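Local coordinates for protein tyrosine phosphatase (Orf virus, PDB 5NCR) that probably removes phosphate from phosphoproteins as a homodimeric phosphatase of the dual-specificity type, and is linked to viral evasion of the host interferon response, at residues Ala133-Pro136 with Thr137-Gln140; Phe144-Phe147 with Leu148-Tyr152; Leu162-Ala165 with Asn166-Tyr169. The protein carries 2 engineered substitutions. All blocks are in the same frame, centred on the assembly; numbering follows the deposited sequence.

Interaction 1 of 3, residues Ala133-Pro136 with Thr137-Gln140; sequences AENP and TMTQ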
loop_
_atom_site.group_PDB
_atom_site.type_symbol
_atom_site.label_atom_id
_atom_site.label_comp_id
_atom_site.label_asym_id
_atom_site.label_seq_id
_atom_site.Cartn_x
_atom_site.Cartn_y
_atom_site.Cartn_z
ATOM N N ALA B 133 -4.455 2.030 -21.270
ATOM C CA ALA B 133 -4.868 2.385 -22.624
ATOM C C ALA B 133 -5.755 3.667 -22.531
ATOM O O ALA B 133 -5.584 4.586 -23.331
ATOM C CB ALA B 133 -5.611 1.213 -23.266
ATOM N N GLU B 134 -6.618 3.749 -21.495
ATOM C CA GLU B 134 -7.528 4.853 -21.174
ATOM C C GLU B 134 -6.748 6.102 -20.672
ATOM O O GLU B 134 -7.130 7.231 -20.989
ATOM C CB GLU B 134 -8.535 4.387 -20.119
ATOM C CG GLU B 134 -9.529 5.439 -19.653
ATOM C CD GLU B 134 -10.284 5.076 -18.387
ATOM O OE1 GLU B 134 -10.715 3.905 -18.255
ATOM O OE2 GLU B 134 -10.452 5.971 -17.528
ATOM N N ASN B 135 -5.696 5.892 -19.855
ATOM C CA ASN B 135 -4.829 6.983 -19.401
ATOM C C ASN B 135 -3.380 6.569 -19.603
ATOM O O ASN B 135 -2.741 6.080 -18.671
ATOM C CB ASN B 135 -5.080 7.461 -17.971
ATOM C CG ASN B 135 -4.111 8.571 -17.533
ATOM O OD1 ASN B 135 -3.362 9.165 -18.330
ATOM N ND2 ASN B 135 -4.092 8.856 -16.262
ATOM N N PRO B 136 -2.828 6.806 -20.808
ATOM C CA PRO B 136 -1.433 6.412 -21.045
ATOM C C PRO B 136 -0.387 7.288 -20.338
ATOM O O PRO B 136 0.791 6.945 -20.356
ATOM C CB PRO B 136 -1.306 6.437 -22.566
ATOM C CG PRO B 136 -2.329 7.407 -23.013
ATOM C CD PRO B 136 -3.459 7.353 -22.029
ATOM N N THR B 137 -0.808 8.396 -19.698
ATOM C CA THR B 137 0.119 9.283 -18.989
ATOM C C THR B 137 0.272 8.904 -17.510
ATOM O O THR B 137 1.093 9.511 -16.812
ATOM C CB THR B 137 -0.335 10.755 -19.112
ATOM O OG1 THR B 137 -1.407 10.997 -18.186
ATOM C CG2 THR B 137 -0.711 11.157 -20.544
ATOM N N MET B 138 -0.562 7.972 -17.025
ATOM C CA MET B 138 -0.624 7.525 -15.631
ATOM C C MET B 138 0.768 7.393 -15.009
ATOM O O MET B 138 1.582 6.658 -15.547
ATOM C CB MET B 138 -1.418 6.229 -15.543
ATOM C CG MET B 138 -1.997 5.984 -14.196
ATOM S SD MET B 138 -3.192 4.652 -14.294
ATOM C CE MET B 138 -3.789 4.688 -12.694
ATOM N N THR B 139 1.064 8.162 -13.942
ATOM C CA THR B 139 2.410 8.153 -13.321
ATOM C C THR B 139 2.682 6.846 -12.594
ATOM O O THR B 139 1.744 6.090 -12.372
ATOM C CB THR B 139 2.602 9.339 -12.371
ATOM O OG1 THR B 139 1.740 9.168 -11.242
ATOM C CG2 THR B 139 2.379 10.671 -13.054
ATOM N N GLN B 140 3.962 6.578 -12.243
ATOM C CA GLN B 140 4.340 5.359 -11.522
ATOM C C GLN B 140 3.611 5.277 -10.152
ATOM O O GLN B 140 2.977 4.252 -9.938
ATOM C CB GLN B 140 5.857 5.207 -11.420
ATOM C CG GLN B 140 6.318 3.858 -10.892
ATOM C CD GLN B 140 7.820 3.803 -10.827
ATOM O OE1 GLN B 140 8.442 4.471 -9.993
ATOM N NE2 GLN B 140 8.439 3.038 -11.731
HETATM O O HOH W 1 -2.092 10.940 -15.583
#
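The amide oxygen OD1 of N135 is gripped by two donors of a single residue, T137. The shorter bond comes from the hydroxyl OG1 of T137, 2.7 Å from N135 OD1, in the carbonyl plane and on a lone pair. The second is the backbone N of T137, 3.0 Å from N135 OD1, which arrives from above that plane, 45° out of it. The threonine's chi1 of 79° places its hydroxyl close to N135 OD1, beside the N-H that already points there. A water bridges the two side chains, accepting from N135 ND2 and donating to T137 OG1 at 2.7 Å. This is an Asx turn laid over a type I beta turn from N135 to M138, whose closing bond from M138 N to N135 O is weak at 3.3 Å. P136, with its fixed phi, suits the second position of the turn. M138 sends its extended chain the other way, onto R131 and L132 of helix 118-134. The turn leads out of that helix toward helix 140-158, where T139 caps A142 N. The N135 amide thus stabilises the turn after the helix, and the water ties its nitrogen to the threonine hydroxyl, probably limiting rotation of both groups.

Interaction 2 of 3, residues Phe144-Phe147 with Leu148-Tyr152; sequences FVYF and LKTYY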
loop_
_atom_site.group_PDB
_atom_site.type_symbol
_atom_site.label_atom_id
_atom_site.label_comp_id
_atom_site.label_asym_id
_atom_site.label_seq_id
_atom_site.Cartn_x
_atom_site.Cartn_y
_atom_site.Cartn_z
ATOM N N PHE B 144 0.873 2.464 -9.191
ATOM C CA PHE B 144 1.085 1.748 -7.928
ATOM C C PHE B 144 -0.210 1.654 -7.133
ATOM O O PHE B 144 -0.600 0.572 -6.711
ATOM C CB PHE B 144 2.227 2.434 -7.107
ATOM C CG PHE B 144 2.511 1.851 -5.732
ATOM C CD1 PHE B 144 1.572 1.944 -4.707
ATOM C CD2 PHE B 144 3.732 1.240 -5.453
ATOM C CE1 PHE B 144 1.835 1.410 -3.439
ATOM C CE2 PHE B 144 4.003 0.731 -4.176
ATOM C CZ PHE B 144 3.054 0.815 -3.184
ATOM N N VAL B 145 -0.867 2.789 -6.934
ATOM C CA VAL B 145 -2.114 2.906 -6.180
ATOM C C VAL B 145 -3.281 2.230 -6.957
ATOM O O VAL B 145 -4.134 1.597 -6.343
ATOM C CB VAL B 145 -2.407 4.388 -5.834
ATOM C CG1 VAL B 145 -3.820 4.551 -5.276
ATOM C CG2 VAL B 145 -1.376 4.933 -4.841
ATOM N N TYR B 146 -3.314 2.382 -8.285
ATOM C CA TYR B 146 -4.366 1.767 -9.079
ATOM C C TYR B 146 -4.255 0.246 -8.980
ATOM O O TYR B 146 -5.275 -0.409 -8.862
ATOM C CB TYR B 146 -4.369 2.250 -10.544
ATOM C CG TYR B 146 -5.511 1.655 -11.348
ATOM C CD1 TYR B 146 -6.793 2.207 -11.295
ATOM C CD2 TYR B 146 -5.337 0.483 -12.083
ATOM C CE1 TYR B 146 -7.866 1.616 -11.979
ATOM C CE2 TYR B 146 -6.403 -0.119 -12.754
ATOM C CZ TYR B 146 -7.665 0.449 -12.698
ATOM O OH TYR B 146 -8.695 -0.159 -13.380
ATOM N N PHE B 147 -3.008 -0.306 -9.010
ATOM C CA PHE B 147 -2.778 -1.742 -8.925
ATOM C C PHE B 147 -3.300 -2.226 -7.561
ATOM O O PHE B 147 -4.000 -3.224 -7.486
ATOM C CB PHE B 147 -1.283 -2.059 -9.056
ATOM C CG PHE B 147 -0.985 -3.545 -9.183
ATOM C CD1 PHE B 147 -1.008 -4.379 -8.061
ATOM C CD2 PHE B 147 -0.605 -4.090 -10.406
ATOM C CE1 PHE B 147 -0.710 -5.747 -8.177
ATOM C CE2 PHE B 147 -0.366 -5.465 -10.535
ATOM C CZ PHE B 147 -0.388 -6.280 -9.415
ATOM N N LEU B 148 -2.947 -1.505 -6.507
ATOM C CA LEU B 148 -3.350 -1.769 -5.142
ATOM C C LEU B 148 -4.887 -1.809 -4.980
ATOM O O LEU B 148 -5.418 -2.814 -4.506
ATOM C CB LEU B 148 -2.726 -0.720 -4.210
ATOM C CG LEU B 148 -3.072 -0.819 -2.750
ATOM C CD1 LEU B 148 -2.658 -2.181 -2.150
ATOM C CD2 LEU B 148 -2.475 0.316 -2.004
ATOM N N LYS B 149 -5.573 -0.738 -5.394
ATOM C CA LYS B 149 -7.022 -0.574 -5.296
ATOM C C LYS B 149 -7.731 -1.676 -6.112
ATOM O O LYS B 149 -8.640 -2.300 -5.591
ATOM C CB LYS B 149 -7.406 0.835 -5.773
ATOM C CG LYS B 149 -8.887 1.193 -5.758
ATOM C CD LYS B 149 -9.069 2.701 -6.057
ATOM C CE LYS B 149 -10.301 3.051 -6.866
ATOM N NZ LYS B 149 -11.511 3.159 -6.016
ATOM N N THR B 150 -7.269 -1.943 -7.340
ATOM C CA THR B 150 -7.850 -2.918 -8.256
ATOM C C THR B 150 -7.673 -4.344 -7.735
ATOM O O THR B 150 -8.594 -5.138 -7.835
ATOM C CB THR B 150 -7.263 -2.728 -9.662
ATOM O OG1 THR B 150 -7.477 -1.364 -10.027
ATOM C CG2 THR B 150 -7.883 -3.646 -10.690
ATOM N N TYR B 151 -6.491 -4.651 -7.191
ATOM C CA TYR B 151 -6.183 -5.955 -6.624
ATOM C C TYR B 151 -7.186 -6.277 -5.484
ATOM O O TYR B 151 -7.746 -7.375 -5.457
ATOM C CB TYR B 151 -4.741 -5.981 -6.080
ATOM C CG TYR B 151 -4.452 -7.307 -5.427
ATOM C CD1 TYR B 151 -4.188 -8.434 -6.192
ATOM C CD2 TYR B 151 -4.575 -7.465 -4.048
ATOM C CE1 TYR B 151 -4.012 -9.682 -5.603
ATOM C CE2 TYR B 151 -4.393 -8.707 -3.447
ATOM C CZ TYR B 151 -4.125 -9.813 -4.231
ATOM O OH TYR B 151 -3.922 -11.036 -3.652
ATOM N N TYR B 152 -7.363 -5.335 -4.545
ATOM C CA TYR B 152 -8.268 -5.518 -3.398
ATOM C C TYR B 152 -9.732 -5.477 -3.812
ATOM O O TYR B 152 -10.539 -6.181 -3.228
ATOM C CB TYR B 152 -7.941 -4.562 -2.258
ATOM C CG TYR B 152 -6.786 -5.104 -1.442
ATOM C CD1 TYR B 152 -6.920 -6.273 -0.696
ATOM C CD2 TYR B 152 -5.538 -4.492 -1.473
ATOM C CE1 TYR B 152 -5.845 -6.818 0.001
ATOM C CE2 TYR B 152 -4.458 -5.022 -0.767
ATOM C CZ TYR B 152 -4.621 -6.186 -0.021
ATOM O OH TYR B 152 -3.578 -6.774 0.651
#
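One face of the Y146 ring carries the hydroxyl oxygen of T150, which lies 3.1 Å above the ring plane and is displaced toward the rim, with OG1 3.2 Å from Y146 CE2. On the next turn the ring of Y152 has Y151 CD2 over the centre of one face, 3.9 Å above its plane, while L148 CD1 meets its edge in plane. All belong to helix 140-158. The T150 hydroxyl is held over the ring by a bond back to the main chain: OG1 donates to Y146 O at 2.7 Å, and the backbone N of T150 reaches the same Y146 O from the opposite face of its plane at 2.9 Å. The threonine manages this because OG1 stands beside its own backbone N (chi1 -55°), facing the preceding turn. Around it run the regular i to i+4 helix bonds, the straightest from K149 N to V145 O at 171°.

Large apolar groups suit the buried sides of this helix. F147 packs on M124, I172 and L12, joining three neighbouring helices. Y146 is partly exposed, its ring against M128 and R131. Another side faces the dimer partner, where F144 and L148 pack on L148 and F144 of the second subunit and Y152 makes a cation-pi contact with R14 of that subunit. Because Y146 O accepts the hydrogen bond of T150 OG1, this buried hydroxyl is satisfied inside its own helix, among aromatic and aliphatic neighbours.

Interaction 3 of 3, residues Leu162-Ala165 with Asn166-Tyr169; sequences LENA and NFRY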
loop_
_atom_site.group_PDB
_atom_site.type_symbol
_atom_site.label_atom_id
_atom_site.label_comp_id
_atom_site.label_asym_id
_atom_site.label_seq_id
_atom_site.Cartn_x
_atom_site.Cartn_y
_atom_site.Cartn_z
ATOM N N LEU B 162 -5.092 -13.993 -7.276
ATOM C CA LEU B 162 -3.679 -13.692 -7.480
ATOM C C LEU B 162 -2.842 -13.759 -6.190
ATOM O O LEU B 162 -2.159 -12.809 -5.804
ATOM C CB LEU B 162 -3.612 -12.322 -8.174
ATOM C CG LEU B 162 -2.304 -11.844 -8.796
ATOM C CD1 LEU B 162 -1.650 -12.896 -9.689
ATOM C CD2 LEU B 162 -2.554 -10.559 -9.527
ATOM N N GLU B 163 -2.954 -14.887 -5.505
ATOM C CA GLU B 163 -2.275 -15.176 -4.252
ATOM C C GLU B 163 -0.808 -15.468 -4.531
ATOM O O GLU B 163 0.059 -15.152 -3.715
ATOM C CB GLU B 163 -2.967 -16.366 -3.531
ATOM C CG GLU B 163 -4.482 -16.196 -3.355
ATOM C CD GLU B 163 -4.905 -14.989 -2.545
ATOM O OE1 GLU B 163 -4.208 -14.690 -1.555
ATOM O OE2 GLU B 163 -5.901 -14.325 -2.910
ATOM N N ASN B 164 -0.531 -16.054 -5.703
ATOM C CA ASN B 164 0.800 -16.381 -6.186
ATOM C C ASN B 164 1.619 -15.069 -6.270
ATOM O O ASN B 164 1.371 -14.219 -7.134
ATOM C CB ASN B 164 0.698 -17.065 -7.557
ATOM C CG ASN B 164 2.000 -17.567 -8.096
ATOM O OD1 ASN B 164 3.016 -16.900 -8.057
ATOM N ND2 ASN B 164 2.006 -18.762 -8.619
ATOM N N ALA B 165 2.552 -14.907 -5.311
ATOM C CA ALA B 165 3.438 -13.749 -5.170
ATOM C C ALA B 165 4.372 -13.594 -6.369
ATOM O O ALA B 165 4.625 -12.478 -6.776
ATOM C CB ALA B 165 4.240 -13.861 -3.892
ATOM N N ASN B 166 4.819 -14.711 -6.980
ATOM C CA ASN B 166 5.677 -14.734 -8.171
ATOM C C ASN B 166 5.000 -14.015 -9.349
ATOM O O ASN B 166 5.601 -13.131 -9.968
ATOM C CB ASN B 166 6.066 -16.190 -8.532
ATOM C CG ASN B 166 6.553 -16.446 -9.953
ATOM O OD1 ASN B 166 6.072 -17.356 -10.649
ATOM N ND2 ASN B 166 7.530 -15.687 -10.407
ATOM N N PHE B 167 3.740 -14.358 -9.611
ATOM C CA PHE B 167 2.932 -13.790 -10.683
ATOM C C PHE B 167 2.610 -12.342 -10.364
ATOM O O PHE B 167 2.675 -11.502 -11.257
ATOM C CB PHE B 167 1.604 -14.573 -10.837
ATOM C CG PHE B 167 1.675 -15.989 -11.372
ATOM C CD1 PHE B 167 2.898 -16.547 -11.769
ATOM C CD2 PHE B 167 0.520 -16.760 -11.502
ATOM C CE1 PHE B 167 2.962 -17.862 -12.252
ATOM C CE2 PHE B 167 0.589 -18.075 -11.985
ATOM C CZ PHE B 167 1.806 -18.612 -12.364
ATOM N N ARG B 168 2.204 -12.064 -9.109
ATOM C CA ARG B 168 1.838 -10.717 -8.682
ATOM C C ARG B 168 3.042 -9.789 -8.813
ATOM O O ARG B 168 2.869 -8.673 -9.273
ATOM C CB ARG B 168 1.274 -10.721 -7.258
ATOM C CG ARG B 168 0.246 -9.609 -6.996
ATOM C CD ARG B 168 -0.534 -9.822 -5.701
ATOM N NE ARG B 168 0.347 -9.814 -4.543
ATOM C CZ ARG B 168 0.702 -10.885 -3.851
ATOM N NH1 ARG B 168 0.241 -12.082 -4.185
ATOM N NH2 ARG B 168 1.512 -10.767 -2.808
ATOM N N TYR B 169 4.257 -10.259 -8.467
ATOM C CA TYR B 169 5.466 -9.457 -8.579
ATOM C C TYR B 169 5.750 -9.175 -10.062
ATOM O O TYR B 169 6.020 -8.030 -10.419
ATOM C CB TYR B 169 6.675 -10.163 -7.922
ATOM C CG TYR B 169 7.977 -9.397 -8.059
ATOM C CD1 TYR B 169 8.263 -8.314 -7.232
ATOM C CD2 TYR B 169 8.925 -9.764 -9.009
ATOM C CE1 TYR B 169 9.472 -7.620 -7.336
ATOM C CE2 TYR B 169 10.135 -9.076 -9.126
ATOM C CZ TYR B 169 10.402 -7.999 -8.292
ATOM O OH TYR B 169 11.596 -7.322 -8.393
#
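N164 lays its side-chain amide flat over one face of the F167 ring, the two planes 6° apart and ND2 3.6 Å above the ring plane, over its centre. This is the N-cap of helix 165-177: N164 OD1 accepts from F167 N at 3.1 Å, from a donor 46° out of the amide plane. Asparagine suits the place because one short side chain can bond to an end NH and still cover a ring. With CG anti to its backbone N (chi1 -174°), the amide swings forward over the first turn, and F167, its CG beside its own backbone N, tilts back to meet it. The other end of the amide is engaged too, ND2 giving hydrogen bonds to D81 OD1 and D82 O. L162, itself at a positive phi, crosses F167 and R168 obliquely, its CD1 against F167 CB and its CG against R168 CG. R168 bends at chi3 and returns to the loop; a guanidinium with several N-H groups suits a site where NE meets T16 OG1 and NH2 meets L13 O. Its remaining nitrogen, NH1, bonds to L162 O at 3.0 Å on a lone pair in the carbonyl plane, and weakly to E163 O at 3.1 Å.

In the fold
All three interactions are local, and together they follow the chain through the last helices. Interaction 1, about 19 Å from the chain centre, lies largely at the surface and relies on polar side chains and a water. Interaction 2 is buried within helix 140-158 and at the subunit interface, so rings and aliphatic groups dominate there. Interaction 3, partly buried, begins helix 165-177 with an amide cap and an arginine gripping loop carbonyls. Interactions 1 and 2 meet where the link from helix 118-134 joins helix 140-158, M138 CE packing against Y146 CB at 3.3 Å. Interactions 2 and 3 meet between helices 140-158 and 165-177, where Y151 reaches R168 and, probably by a weak hydrogen bond, L162 O.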